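Local coordinates for regulatory protein E2 (Bovine papillomavirus type 1, PDB 2JEX), which probably regulates viral transcription and, with the E1 protein, helps initiate viral DNA replication, this chain being its N-terminal transactivation domain, at residues 89-94 with 110-115. The protein carries 1 engineered substitution. Numbering follows the deposited sequence.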
loop_
_atom_site.group_PDB
_atom_site.type_symbol
_atom_site.label_atom_id
_atom_site.label_comp_id
_atom_site.label_asym_id
_atom_site.label_seq_id
_atom_site.Cartn_x
_atom_site.Cartn_y
_atom_site.Cartn_z
ATOM N N ASP A 89 4.809 -5.508 -17.116
ATOM C CA ASP A 89 6.193 -5.758 -17.550
ATOM C C ASP A 89 7.248 -5.244 -16.566
ATOM O O ASP A 89 8.338 -5.815 -16.452
ATOM C CB ASP A 89 6.446 -5.097 -18.916
ATOM C CG ASP A 89 6.013 -5.961 -20.095
ATOM O OD1 ASP A 89 5.193 -6.889 -19.913
ATOM O OD2 ASP A 89 6.505 -5.698 -21.220
ATOM N N GLU A 90 6.915 -4.146 -15.886
ATOM C CA GLU A 90 7.808 -3.451 -14.956
ATOM C C GLU A 90 8.301 -4.357 -13.819
ATOM O O GLU A 90 7.681 -5.384 -13.537
ATOM C CB GLU A 90 7.079 -2.236 -14.363
ATOM C CG GLU A 90 6.510 -1.264 -15.396
ATOM C CD GLU A 90 5.767 -0.098 -14.767
ATOM O OE1 GLU A 90 5.091 0.649 -15.518
ATOM O OE2 GLU A 90 5.855 0.079 -13.527
ATOM N N PRO A 91 9.419 -3.985 -13.164
ATOM C CA PRO A 91 9.842 -4.749 -11.991
ATOM C C PRO A 91 8.991 -4.411 -10.767
ATOM O O PRO A 91 8.742 -3.239 -10.493
ATOM C CB PRO A 91 11.294 -4.299 -11.768
ATOM C CG PRO A 91 11.630 -3.373 -12.907
ATOM C CD PRO A 91 10.342 -2.874 -13.452
ATOM N N TRP A 92 8.545 -5.438 -10.053
ATOM C CA TRP A 92 7.731 -5.279 -8.855
ATOM C C TRP A 92 8.333 -6.108 -7.746
ATOM O O TRP A 92 8.488 -7.315 -7.885
ATOM C CB TRP A 92 6.290 -5.744 -9.105
ATOM C CG TRP A 92 5.527 -4.841 -10.008
ATOM C CD1 TRP A 92 5.452 -4.911 -11.372
ATOM C CD2 TRP A 92 4.735 -3.717 -9.619
ATOM N NE1 TRP A 92 4.659 -3.901 -11.856
ATOM C CE2 TRP A 92 4.210 -3.147 -10.802
ATOM C CE3 TRP A 92 4.420 -3.126 -8.384
ATOM C CZ2 TRP A 92 3.381 -2.017 -10.788
ATOM C CZ3 TRP A 92 3.594 -2.000 -8.370
ATOM C CH2 TRP A 92 3.086 -1.461 -9.566
ATOM N N SER A 93 8.667 -5.465 -6.639
ATOM C CA SER A 93 9.190 -6.185 -5.491
ATOM C C SER A 93 8.070 -6.621 -4.537
ATOM O O SER A 93 6.878 -6.332 -4.752
ATOM C CB SER A 93 10.211 -5.324 -4.755
ATOM O OG SER A 93 9.559 -4.225 -4.160
ATOM N N LEU A 94 8.468 -7.335 -3.490
ATOM C CA LEU A 94 7.561 -7.707 -2.418
ATOM C C LEU A 94 6.928 -6.469 -1.777
ATOM O O LEU A 94 5.713 -6.412 -1.606
ATOM C CB LEU A 94 8.295 -8.554 -1.372
ATOM C CG LEU A 94 8.634 -9.993 -1.784
ATOM C CD1 LEU A 94 9.582 -10.607 -0.776
ATOM C CD2 LEU A 94 7.378 -10.841 -1.916
ATOM N N PHE A 110 -1.258 0.792 -5.946
ATOM C CA PHE A 110 0.114 0.331 -5.808
ATOM C C PHE A 110 1.081 1.483 -6.074
ATOM O O PHE A 110 0.764 2.417 -6.819
ATOM C CB PHE A 110 0.374 -0.893 -6.696
ATOM C CG PHE A 110 -0.568 -2.043 -6.420
ATOM C CD1 PHE A 110 -1.634 -2.311 -7.280
ATOM C CD2 PHE A 110 -0.411 -2.839 -5.285
ATOM C CE1 PHE A 110 -2.516 -3.357 -7.023
ATOM C CE2 PHE A 110 -1.292 -3.898 -5.019
ATOM C CZ PHE A 110 -2.347 -4.158 -5.884
ATOM N N LYS A 111 2.243 1.436 -5.426
ATOM C CA LYS A 111 3.134 2.596 -5.380
ATOM C C LYS A 111 4.604 2.215 -5.448
ATOM O O LYS A 111 5.053 1.331 -4.721
ATOM C CB LYS A 111 2.892 3.424 -4.109
ATOM C CG LYS A 111 1.441 3.591 -3.696
ATOM C CD LYS A 111 1.317 4.630 -2.603
ATOM C CE LYS A 111 0.150 4.389 -1.680
ATOM N NZ LYS A 111 -1.069 3.800 -2.310
ATOM N N LYS A 112 5.350 2.892 -6.320
ATOM C CA LYS A 112 6.810 2.753 -6.372
ATOM C C LYS A 112 7.495 4.127 -6.363
ATOM O O LYS A 112 6.895 5.130 -6.761
ATOM C CB LYS A 112 7.243 1.937 -7.594
ATOM C CG LYS A 112 6.685 0.503 -7.632
ATOM C CD LYS A 112 7.401 -0.375 -8.645
ATOM C CE LYS A 112 6.934 -0.074 -10.055
ATOM N NZ LYS A 112 7.236 -1.181 -11.012
ATOM N N GLY A 113 8.743 4.161 -5.902
ATOM C CA GLY A 113 9.531 5.394 -5.884
ATOM C C GLY A 113 9.256 6.241 -4.653
ATOM O O GLY A 113 8.600 7.276 -4.739
ATOM N N ALA A 114 9.754 5.787 -3.508
ATOM C CA ALA A 114 9.502 6.453 -2.231
ATOM C C ALA A 114 10.494 7.579 -2.001
ATOM O O ALA A 114 11.688 7.454 -2.329
ATOM C CB ALA A 114 9.571 5.450 -1.076
ATOM N N ARG A 115 9.992 8.677 -1.446
ATOM C CA ARG A 115 10.857 9.741 -0.945
ATOM C C ARG A 115 10.222 10.448 0.238
ATOM O O ARG A 115 9.007 10.387 0.434
ATOM C CB ARG A 115 11.224 10.740 -2.047
ATOM C CG ARG A 115 10.110 11.668 -2.436
ATOM C CD ARG A 115 10.476 12.395 -3.697
ATOM N NE ARG A 115 9.456 13.372 -4.053
ATOM C CZ ARG A 115 8.410 13.121 -4.834
ATOM N NH1 ARG A 115 8.217 11.906 -5.346
ATOM N NH2 ARG A 115 7.550 14.091 -5.102
#
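K112 lays its side chain across the indole of W92, and these two residues make up most of the contact between 89-94 and strand 110-115. The lysine reaches from the start of the strand toward the loop, bending at chi3 (-77°), and this bend brings CE and the ammonium over one face of the indole. CE stands 4.0 Å from the centroid of the six-membered ring of W92, almost on the ring normal, a CH-pi contact. One atom further on, K112 NZ lies 3.7 Å from the centroid of the five-membered ring, 15° off the normal, which makes a cation-pi pair.

The same nitrogen has two oxygen partners. K112 NZ donates to P91 O at 2.6 Å, tilted 34° from the carbonyl plane, and E90 OE2 accepts it through its anti lone pair, at 3.1 Å, as a salt bridge. The extended chain of E90 spans the distance to the ammonium. E90, P91 and W92, three consecutive residues, thus all meet one cation.

Beside the lysine, W92 also touches F110: CZ3 of the indole packs 3.8 Å from CB of F110, while the phenyl ring turns away to lie among M75, S78, L79 and L82 of helix 62-83. W92 NE1 is hydrogen-bonded to F87 O, which helps fix the indole's rotation, and the W92 backbone is hydrogen-bonded to D24, just before helix 26-48. K112, for its part, is paired through its backbone with N136 of strand 128-140, so the contact links the helical part of the E2 transactivation domain, through the loop between helices 62-83 and 99-103, to its large antiparallel sheet. With a carboxylate, a carbonyl oxygen and an aromatic face all facing K112 NZ, its positive charge is probably stabilised.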